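PDB 3OG9: protein yahD a copper inducible hydrolase from Lactococcus lactis subsp. lactis, which is a copper-inducible protein of the alpha/beta hydrolase fold that binds D-malate and probably acts as a hydrolase on a substrate not yet defined. Local coordinates for residues F61-L66 against E72-E77; E77-E82 against A113-N118; M161-K166 against L189-T194. All coordinates share one frame; numbering follows the deposited sequence. Where two conformers were deposited one is given.

Interaction 1 (F61-L66 against E72-E77). With MLT (D-malate), chain C.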
loop_
_atom_site.group_PDB
_atom_site.type_symbol
_atom_site.label_atom_id
_atom_site.label_comp_id
_atom_site.label_asym_id
_atom_site.label_seq_id
_atom_site.Cartn_x
_atom_site.Cartn_y
_atom_site.Cartn_z
ATOM N N PHE A 61 -7.389 -5.957 7.616
ATOM C CA PHE A 61 -8.338 -5.457 8.638
ATOM C C PHE A 61 -9.723 -5.984 8.305
ATOM O O PHE A 61 -9.962 -6.461 7.198
ATOM C CB PHE A 61 -8.309 -3.898 8.747
ATOM C CG PHE A 61 -8.836 -3.208 7.533
ATOM C CD1 PHE A 61 -10.208 -2.970 7.391
ATOM C CD2 PHE A 61 -7.985 -2.871 6.493
ATOM C CE1 PHE A 61 -10.725 -2.374 6.245
ATOM C CE2 PHE A 61 -8.503 -2.263 5.319
ATOM C CZ PHE A 61 -9.885 -2.001 5.208
ATOM N N LYS A 62 -10.612 -5.963 9.288
ATOM C CA LYS A 62 -11.922 -6.617 9.151
ATOM C C LYS A 62 -12.908 -5.779 8.347
ATOM O O LYS A 62 -12.811 -4.543 8.318
ATOM C CB LYS A 62 -12.505 -6.867 10.539
ATOM C CG LYS A 62 -11.790 -7.969 11.293
ATOM C CD LYS A 62 -12.158 -7.937 12.782
ATOM C CE LYS A 62 -13.330 -8.843 13.097
ATOM N NZ LYS A 62 -14.644 -8.330 12.634
ATOM N N LEU A 63 -13.858 -6.468 7.711
ATOM C CA LEU A 63 -15.018 -5.872 7.080
ATOM C C LEU A 63 -16.180 -5.998 8.049
ATOM O O LEU A 63 -16.066 -6.715 9.062
ATOM C CB LEU A 63 -15.382 -6.618 5.785
ATOM C CG LEU A 63 -14.313 -6.458 4.674
ATOM C CD1 LEU A 63 -14.682 -7.260 3.439
ATOM C CD2 LEU A 63 -14.061 -4.965 4.322
ATOM N N ARG A 64 -17.295 -5.349 7.713
ATOM C CA ARG A 64 -18.471 -5.313 8.602
ATOM C C ARG A 64 -19.589 -6.395 8.444
ATOM O O ARG A 64 -20.579 -6.334 9.151
ATOM C CB ARG A 64 -19.017 -3.867 8.771
ATOM C CG ARG A 64 -18.050 -2.892 9.462
ATOM C CD ARG A 64 -18.857 -1.698 10.012
ATOM N NE ARG A 64 -18.016 -0.531 10.336
ATOM C CZ ARG A 64 -17.369 -0.367 11.480
ATOM N NH1 ARG A 64 -17.427 -1.309 12.425
ATOM N NH2 ARG A 64 -16.645 0.754 11.677
ATOM N N GLY A 65 -19.533 -7.400 7.564
ATOM C CA GLY A 65 -20.161 -7.555 6.259
ATOM C C GLY A 65 -21.445 -6.915 5.794
ATOM O O GLY A 65 -22.602 -7.452 5.877
ATOM N N LEU A 66 -21.173 -5.766 5.215
ATOM C CA LEU A 66 -22.073 -4.937 4.496
ATOM C C LEU A 66 -21.390 -4.863 3.114
ATOM O O LEU A 66 -21.011 -3.788 2.650
ATOM C CB LEU A 66 -22.129 -3.567 5.197
ATOM C CG LEU A 66 -22.654 -3.624 6.639
ATOM C CD1 LEU A 66 -22.711 -2.223 7.232
ATOM C CD2 LEU A 66 -24.043 -4.274 6.615
ATOM N N GLU A 72 -18.688 2.164 4.500
ATOM C CA GLU A 72 -19.470 1.604 5.603
ATOM C C GLU A 72 -19.093 0.156 5.935
ATOM O O GLU A 72 -19.375 -0.304 7.043
ATOM C CB GLU A 72 -20.999 1.686 5.347
ATOM C CG GLU A 72 -21.549 3.134 5.252
ATOM C CD GLU A 72 -21.345 3.774 3.862
ATOM O OE1 GLU A 72 -20.836 3.084 2.941
ATOM O OE2 GLU A 72 -21.701 4.978 3.685
ATOM N N ASN A 73 -18.483 -0.558 4.995
ATOM C CA ASN A 73 -18.046 -1.932 5.276
ATOM C C ASN A 73 -16.675 -2.053 5.942
ATOM O O ASN A 73 -16.272 -3.148 6.303
ATOM C CB ASN A 73 -18.059 -2.790 3.992
ATOM C CG ASN A 73 -18.199 -4.280 4.289
ATOM O OD1 ASN A 73 -18.663 -4.673 5.357
ATOM N ND2 ASN A 73 -17.792 -5.112 3.347
ATOM N N PHE A 74 -15.955 -0.941 6.111
ATOM C CA PHE A 74 -14.594 -1.019 6.670
ATOM C C PHE A 74 -14.678 -0.842 8.180
ATOM O O PHE A 74 -15.174 0.189 8.672
ATOM C CB PHE A 74 -13.679 0.030 6.028
ATOM C CG PHE A 74 -13.643 -0.018 4.514
ATOM C CD1 PHE A 74 -13.671 -1.235 3.834
ATOM C CD2 PHE A 74 -13.470 1.161 3.770
ATOM C CE1 PHE A 74 -13.614 -1.271 2.419
ATOM C CE2 PHE A 74 -13.415 1.134 2.366
ATOM C CZ PHE A 74 -13.491 -0.080 1.682
ATOM N N ASP A 75 -14.218 -1.847 8.915
ATOM C CA ASP A 75 -14.164 -1.765 10.386
ATOM C C ASP A 75 -12.977 -0.885 10.849
ATOM O O ASP A 75 -11.803 -1.309 10.892
ATOM C CB ASP A 75 -14.148 -3.170 10.981
ATOM C CG ASP A 75 -14.108 -3.179 12.500
ATOM O OD1 ASP A 75 -13.799 -2.129 13.101
ATOM O OD2 ASP A 75 -14.361 -4.263 13.082
ATOM N N LEU A 76 -13.293 0.362 11.170
ATOM C CA LEU A 76 -12.278 1.347 11.496
ATOM C C LEU A 76 -11.557 1.068 12.805
ATOM O O LEU A 76 -10.376 1.417 12.938
ATOM C CB LEU A 76 -12.867 2.763 11.470
ATOM C CG LEU A 76 -13.515 3.157 10.132
ATOM C CD1 LEU A 76 -14.041 4.579 10.200
ATOM C CD2 LEU A 76 -12.586 2.954 8.919
ATOM N N GLU A 77 -12.227 0.430 13.764
ATOM C CA GLU A 77 -11.509 -0.008 14.966
ATOM C C GLU A 77 -10.439 -1.051 14.624
ATOM O O GLU A 77 -9.300 -0.964 15.107
ATOM C CB GLU A 77 -12.465 -0.511 16.044
ATOM C CG GLU A 77 -13.148 0.653 16.803
ATOM C CD GLU A 77 -13.947 0.209 18.042
ATOM O OE1 GLU A 77 -13.855 -0.967 18.463
ATOM O OE2 GLU A 77 -14.677 1.060 18.592
HETATM C C1 MLT C . -10.372 -3.120 1.231
HETATM O O1 MLT C . -10.871 -3.902 2.085
HETATM O O2 MLT C . -9.240 -2.613 1.417
HETATM C C2 MLT C . -11.148 -2.764 -0.018
HETATM O O3 MLT C . -12.437 -3.351 -0.023
HETATM C C3 MLT C . -10.379 -3.137 -1.286
HETATM C C4 MLT C . -10.215 -4.627 -1.474
HETATM O O4 MLT C . -10.264 -5.063 -2.644
HETATM O O5 MLT C . -10.013 -5.443 -0.537
HETATM O O HOH W 1 -16.432 -5.755 12.066
HETATM O O HOH W 2 -15.775 -1.416 14.728
#
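F61 turns an edge of its ring toward the face of F74, an offset edge-to-face pair with planes at 86° and centroids 5.9 Å apart. The rim of the F74 ring is met near its plane by L63, whose CD2 lies 3.8 Å from F74 CD1, and by the hydroxyl O3 of D-malate. A third flat group, the guanidinium of R64, has CA of D75 over the centre of one face, while the carbonyl O of E72 and a water sit at its edge. That water also donates to OD1 of D75 and makes the hydrogen-bonded link; the direct R64–D75 salt bridge is long and purely electrostatic, with no N-H aimed at the oxygen. Here two passes of the loop between strand 45-48 and helix 76-97 of this alpha/beta hydrolase run against each other, joined by a single beta bridge, L63 with F74. N73 ties 64-66 to its own segment: with CG anti to the backbone N (chi1 -156°), its OD1 accepts from N of L66 at 2.7 Å, nearly straight at 173°, and from N of R64 at 2.8 Å, the donors on opposite faces of the amide and off its lone pairs. N of D75 donates to O of K62 at 3.1 Å. D75 is the N-cap of helix 76-97, its OD1 accepting from N of S78, and a second water ties its OD2 to L63 O.

Interaction 2 (E77-E82 against A113-N118). With MLT (D-malate), chain C.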
loop_
_atom_site.group_PDB
_atom_site.type_symbol
_atom_site.label_atom_id
_atom_site.label_comp_id
_atom_site.label_asym_id
_atom_site.label_seq_id
_atom_site.Cartn_x
_atom_site.Cartn_y
_atom_site.Cartn_z
ATOM N N GLU A 77 -12.227 0.430 13.764
ATOM C CA GLU A 77 -11.509 -0.008 14.966
ATOM C C GLU A 77 -10.439 -1.051 14.624
ATOM O O GLU A 77 -9.300 -0.964 15.107
ATOM C CB GLU A 77 -12.465 -0.511 16.044
ATOM C CG GLU A 77 -13.148 0.653 16.803
ATOM C CD GLU A 77 -13.947 0.209 18.042
ATOM O OE1 GLU A 77 -13.855 -0.967 18.463
ATOM O OE2 GLU A 77 -14.677 1.060 18.592
ATOM N N SER A 78 -10.808 -2.015 13.783
ATOM C CA SER A 78 -9.865 -3.027 13.312
ATOM C C SER A 78 -8.757 -2.366 12.524
ATOM O O SER A 78 -7.594 -2.690 12.742
ATOM C CB SER A 78 -10.557 -4.092 12.461
ATOM O OG SER A 78 -9.643 -5.053 11.947
ATOM N N LEU A 79 -9.120 -1.467 11.611
ATOM C CA LEU A 79 -8.129 -0.754 10.801
ATOM C C LEU A 79 -7.130 -0.095 11.717
ATOM O O LEU A 79 -5.926 -0.181 11.512
ATOM C CB LEU A 79 -8.795 0.273 9.851
ATOM C CG LEU A 79 -7.866 1.193 9.045
ATOM C CD1 LEU A 79 -6.990 0.381 8.089
ATOM C CD2 LEU A 79 -8.631 2.324 8.333
ATOM N N ASP A 80 -7.627 0.560 12.759
ATOM C CA ASP A 80 -6.725 1.279 13.674
ATOM C C ASP A 80 -5.820 0.300 14.437
ATOM O O ASP A 80 -4.604 0.509 14.504
ATOM C CB ASP A 80 -7.544 2.169 14.631
ATOM C CG ASP A 80 -6.655 3.006 15.549
ATOM O OD1 ASP A 80 -5.664 3.619 15.061
ATOM O OD2 ASP A 80 -6.948 3.000 16.760
ATOM N N GLU A 81 -6.394 -0.794 14.947
ATOM C CA GLU A 81 -5.612 -1.777 15.708
ATOM C C GLU A 81 -4.531 -2.444 14.833
ATOM O O GLU A 81 -3.374 -2.600 15.253
ATOM C CB GLU A 81 -6.515 -2.837 16.342
ATOM C CG GLU A 81 -7.395 -2.278 17.458
ATOM C CD GLU A 81 -8.696 -3.078 17.654
ATOM O OE1 GLU A 81 -8.768 -4.252 17.221
ATOM O OE2 GLU A 81 -9.653 -2.524 18.246
ATOM N N GLU A 82 -4.906 -2.818 13.608
ATOM C CA GLU A 82 -3.987 -3.591 12.747
ATOM C C GLU A 82 -2.904 -2.693 12.186
ATOM O O GLU A 82 -1.755 -3.135 12.000
ATOM C CB GLU A 82 -4.726 -4.295 11.613
ATOM C CG GLU A 82 -5.669 -5.402 12.102
ATOM C CD GLU A 82 -4.929 -6.492 12.867
ATOM O OE1 GLU A 82 -3.883 -7.005 12.397
ATOM O OE2 GLU A 82 -5.385 -6.820 13.976
ATOM N N ALA A 113 -2.575 -1.857 -0.457
ATOM C CA ALA A 113 -2.347 -0.483 -0.913
ATOM C C ALA A 113 -3.130 0.505 -0.021
ATOM O O ALA A 113 -2.627 1.567 0.360
ATOM C CB ALA A 113 -2.782 -0.353 -2.375
ATOM N N ASN A 114 -4.356 0.124 0.326
ATOM C CA ASN A 114 -5.248 0.934 1.159
ATOM C C ASN A 114 -4.695 1.161 2.542
ATOM O O ASN A 114 -4.781 2.281 3.087
ATOM C CB ASN A 114 -6.635 0.240 1.231
ATOM C CG ASN A 114 -7.320 0.236 -0.107
ATOM O OD1 ASN A 114 -6.929 1.008 -0.974
ATOM N ND2 ASN A 114 -8.354 -0.611 -0.291
ATOM N N VAL A 115 -4.104 0.102 3.085
ATOM C CA VAL A 115 -3.527 0.103 4.416
ATOM C C VAL A 115 -2.260 0.956 4.457
ATOM O O VAL A 115 -2.063 1.746 5.403
ATOM C CB VAL A 115 -3.343 -1.366 4.885
ATOM C CG1 VAL A 115 -2.238 -1.544 5.928
ATOM C CG2 VAL A 115 -4.683 -1.876 5.412
ATOM N N ALA A 116 -1.427 0.815 3.422
ATOM C CA ALA A 116 -0.188 1.639 3.263
ATOM C C ALA A 116 -0.525 3.140 3.186
ATOM O O ALA A 116 0.104 4.001 3.846
ATOM C CB ALA A 116 0.586 1.209 2.019
ATOM N N LEU A 117 -1.519 3.430 2.360
ATOM C CA LEU A 117 -1.980 4.793 2.140
ATOM C C LEU A 117 -2.583 5.395 3.399
ATOM O O LEU A 117 -2.346 6.558 3.733
ATOM C CB LEU A 117 -3.001 4.802 1.024
ATOM C CG LEU A 117 -2.425 4.645 -0.367
ATOM C CD1 LEU A 117 -3.601 4.378 -1.323
ATOM C CD2 LEU A 117 -1.620 5.889 -0.773
ATOM N N ASN A 118 -3.335 4.581 4.126
ATOM C CA ASN A 118 -3.890 5.042 5.394
ATOM C C ASN A 118 -2.819 5.306 6.474
ATOM O O ASN A 118 -2.861 6.343 7.138
ATOM C CB ASN A 118 -4.961 4.058 5.879
ATOM C CG ASN A 118 -5.702 4.568 7.112
ATOM O OD1 ASN A 118 -5.318 4.270 8.238
ATOM N ND2 ASN A 118 -6.762 5.344 6.892
HETATM C C1 MLT C . -10.372 -3.120 1.231
HETATM O O1 MLT C . -10.871 -3.902 2.085
HETATM O O2 MLT C . -9.240 -2.613 1.417
HETATM C C2 MLT C . -11.148 -2.764 -0.018
HETATM O O3 MLT C . -12.437 -3.351 -0.023
HETATM C C3 MLT C . -10.379 -3.137 -1.286
HETATM C C4 MLT C . -10.215 -4.627 -1.474
HETATM O O4 MLT C . -10.264 -5.063 -2.644
HETATM O O5 MLT C . -10.013 -5.443 -0.537
#
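L79 carries this contact, reaching from helix 76-97 to two residues one turn apart on helix 111-121. Its CD2 comes up against the amide end of N118, 3.8 Å from ND2, while CD1 makes a looser apolar touch with V115, 4.2 Å from CG2. The leucine and valine side chains slide past each other in opposite directions, whereas L79 and N118 approach from opposite sides. With CG anti to the backbone N (chi1 174°) and chi2 at 63°, the leucine splits its two methyls between these partners. The amide it packs on is anchored elsewhere, since ND2 of N118 donates to E139. Shortening L79 to an alanine is likely to take the methyls away from V115 CG2 and the N118 amide and open a gap between the helices.

In the alpha/beta hydrolase fold, helix 111-121 follows the strand that leads to the probable nucleophile, here 105-109, and the turn between the two has the pattern of a nucleophile elbow (G108, S110, G112). N114, on the same helix, belongs to the ligand pocket: its ND2 donates to O2 of D-malate at 2.8 Å and 165°, while OD1 accepts from N of M136, a second bond that fixes which way the amide is turned. Behind the first shell, V115 also rests on T83 and L86 of helix 76-97, and F61 of the pocket touches both L79 and V115.

Interaction 3 (M161-K166 against L189-T194). Unlike the reference sequence in segment 189-194: T194 (reference Met). With MLT (D-malate), chain C.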
loop_
_atom_site.group_PDB
_atom_site.type_symbol
_atom_site.label_atom_id
_atom_site.label_comp_id
_atom_site.label_asym_id
_atom_site.label_seq_id
_atom_site.Cartn_x
_atom_site.Cartn_y
_atom_site.Cartn_z
ATOM N N MET A 161 -15.371 -1.652 -10.266
ATOM C CA MET A 161 -16.608 -1.630 -9.485
ATOM C C MET A 161 -16.297 -1.356 -8.006
ATOM O O MET A 161 -17.140 -0.836 -7.267
ATOM N N ILE A 162 -15.085 -1.687 -7.580
ATOM C CA ILE A 162 -14.733 -1.641 -6.170
ATOM C C ILE A 162 -14.358 -0.243 -5.693
ATOM O O ILE A 162 -14.616 0.109 -4.532
ATOM C CB ILE A 162 -13.653 -2.726 -5.828
ATOM C CG1 ILE A 162 -14.252 -4.100 -6.148
ATOM C CG2 ILE A 162 -13.197 -2.627 -4.352
ATOM C CD1 ILE A 162 -13.304 -5.230 -6.178
ATOM N N VAL A 163 -13.759 0.557 -6.578
ATOM C CA VAL A 163 -13.334 1.887 -6.201
ATOM C C VAL A 163 -14.193 2.911 -6.957
ATOM O O VAL A 163 -14.003 3.106 -8.152
ATOM C CB VAL A 163 -11.819 2.127 -6.490
ATOM C CG1 VAL A 163 -11.400 3.584 -6.180
ATOM C CG2 VAL A 163 -10.949 1.109 -5.729
ATOM N N PRO A 164 -15.126 3.565 -6.255
ATOM C CA PRO A 164 -15.903 4.659 -6.817
ATOM C C PRO A 164 -15.010 5.823 -7.243
ATOM O O PRO A 164 -14.023 6.144 -6.551
ATOM C CB PRO A 164 -16.771 5.119 -5.637
ATOM C CG PRO A 164 -16.857 3.929 -4.737
ATOM C CD PRO A 164 -15.500 3.290 -4.850
ATOM N N GLN A 165 -15.402 6.494 -8.326
ATOM C CA GLN A 165 -14.699 7.683 -8.776
ATOM C C GLN A 165 -14.565 8.732 -7.674
ATOM O O GLN A 165 -13.477 9.282 -7.463
ATOM C CB GLN A 165 -15.404 8.296 -10.004
ATOM C CG GLN A 165 -14.803 9.602 -10.460
ATOM C CD GLN A 165 -15.429 10.136 -11.751
ATOM O OE1 GLN A 165 -15.361 9.500 -12.814
ATOM N NE2 GLN A 165 -16.015 11.335 -11.669
ATOM N N LYS A 166 -15.664 9.011 -6.972
ATOM C CA LYS A 166 -15.643 10.040 -5.925
ATOM C C LYS A 166 -14.653 9.643 -4.861
ATOM O O LYS A 166 -13.919 10.485 -4.332
ATOM C CB LYS A 166 -17.033 10.260 -5.298
ATOM C CG LYS A 166 -17.026 11.274 -4.094
ATOM C CD LYS A 166 -18.343 12.040 -3.946
ATOM C CE LYS A 166 -19.418 11.221 -3.253
ATOM N NZ LYS A 166 -20.766 11.888 -3.387
ATOM N N LEU A 189 -8.663 -2.594 -16.854
ATOM C CA LEU A 189 -9.193 -3.891 -16.448
ATOM C C LEU A 189 -9.895 -3.909 -15.091
ATOM O O LEU A 189 -9.791 -4.872 -14.370
ATOM C CB LEU A 189 -8.140 -4.992 -16.609
ATOM C CG LEU A 189 -8.351 -5.382 -18.087
ATOM C CD1 LEU A 189 -7.182 -5.096 -18.983
ATOM C CD2 LEU A 189 -9.041 -6.730 -18.357
ATOM N N GLY A 190 -10.650 -2.853 -14.777
ATOM C CA GLY A 190 -11.303 -2.805 -13.474
ATOM C C GLY A 190 -10.313 -2.959 -12.322
ATOM O O GLY A 190 -9.230 -2.428 -12.397
ATOM N N HIS A 191 -10.678 -3.715 -11.291
ATOM C CA HIS A 191 -9.834 -3.864 -10.085
ATOM C C HIS A 191 -8.579 -4.702 -10.311
ATOM O O HIS A 191 -7.669 -4.748 -9.439
ATOM C CB HIS A 191 -10.653 -4.482 -8.932
ATOM C CG HIS A 191 -10.158 -4.128 -7.557
ATOM N ND1 HIS A 191 -10.098 -2.834 -7.096
ATOM C CD2 HIS A 191 -9.759 -4.913 -6.525
ATOM C CE1 HIS A 191 -9.641 -2.829 -5.855
ATOM N NE2 HIS A 191 -9.426 -4.080 -5.485
ATOM N N GLN A 192 -8.518 -5.381 -11.463
ATOM C CA GLN A 192 -7.390 -6.285 -11.742
ATOM C C GLN A 192 -6.054 -5.559 -11.939
ATOM O O GLN A 192 -5.969 -4.606 -12.720
ATOM C CB GLN A 192 -7.696 -7.065 -13.012
ATOM C CG GLN A 192 -6.665 -8.104 -13.420
ATOM C CD GLN A 192 -7.247 -9.059 -14.457
ATOM O OE1 GLN A 192 -7.182 -8.797 -15.660
ATOM N NE2 GLN A 192 -7.867 -10.144 -13.985
ATOM N N LEU A 193 -5.002 -6.045 -11.284
ATOM C CA LEU A 193 -3.650 -5.542 -11.520
ATOM C C LEU A 193 -3.147 -5.890 -12.945
ATOM O O LEU A 193 -3.153 -7.059 -13.354
ATOM C CB LEU A 193 -2.702 -6.098 -10.462
ATOM C CG LEU A 193 -1.261 -5.559 -10.510
ATOM C CD1 LEU A 193 -1.303 -4.128 -10.015
ATOM C CD2 LEU A 193 -0.319 -6.418 -9.649
ATOM N N THR A 194 -2.706 -4.889 -13.708
ATOM C CA THR A 194 -2.303 -5.134 -15.090
ATOM C C THR A 194 -0.801 -5.027 -15.278
ATOM O O THR A 194 -0.083 -4.302 -14.518
ATOM C CB THR A 194 -2.931 -4.107 -16.063
ATOM O OG1 THR A 194 -2.305 -2.849 -15.821
ATOM C CG2 THR A 194 -4.442 -3.984 -15.861
HETATM C C1 MLT C . -10.372 -3.120 1.231
HETATM O O1 MLT C . -10.871 -3.902 2.085
HETATM O O2 MLT C . -9.240 -2.613 1.417
HETATM C C2 MLT C . -11.148 -2.764 -0.018
HETATM O O3 MLT C . -12.437 -3.351 -0.023
HETATM C C3 MLT C . -10.379 -3.137 -1.286
HETATM C C4 MLT C . -10.215 -4.627 -1.474
HETATM O O4 MLT C . -10.264 -5.063 -2.644
HETATM O O5 MLT C . -10.013 -5.443 -0.537
#
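I162 meets H191 through a pair of torsions: the histidine swings CG anti to the backbone N (chi1 -154°), standing the imidazole up beside the isoleucine, whose chain runs on extended to carry CD1 over the ring. The result is a CH-pi contact, CD1 lying 3.8 Å from the ring centroid and 24° off its normal, with its closest approach of 3.6 Å to CD2 of H191. The residues that meet lie in loops at the malate-binding end of an alpha/beta hydrolase fold, where ND1 of H191 pairs with OD2 of D160 and NE2 with OG of S110, fixing the ring's rotation in an arrangement consistent with a Ser-His-Asp triad. The histidine loop follows strand 181-186, the last of the sheet, and contains a type II' turn from L189 to Q192 in which G190 takes a positive phi. V163 approaches the same ring at its edge, CG2 standing 4.2 Å from CE1 of H191.

Isoleucine and valine thus bound one face and part of the rim. The other carboxylate oxygen of D160, OD1, accepts from N of I162, so one aspartate positions both sides of the contact. Malate lies at the NE2 end, where NE2 of H191 makes a weak bond, 3.1 Å and 130°, to the ligand's O4.

Overall arrangement
Three contacts border one D-malate site but differ in chemistry with their depth. Interaction 2 is the buried one, a sparse meeting of two helices in which leucine methyls touch a valine and an asparagine amide. Interactions 1 and 3 are partly buried and built mainly from loops: interaction 1 combines backbone bonds, water bridges, a long salt bridge and an aromatic pair, whereas across interaction 3 only carbon-to-ring packing connects the segments. Helix 76-97 serves both interactions 1 and 2, which share E77 and touch directly, S78 OG lying 3.0 Å from K62 N in a probable hydrogen bond. Interaction 3 stands apart, its centre about 19 Å from each of the other centres, and reaches the malate from the histidine side.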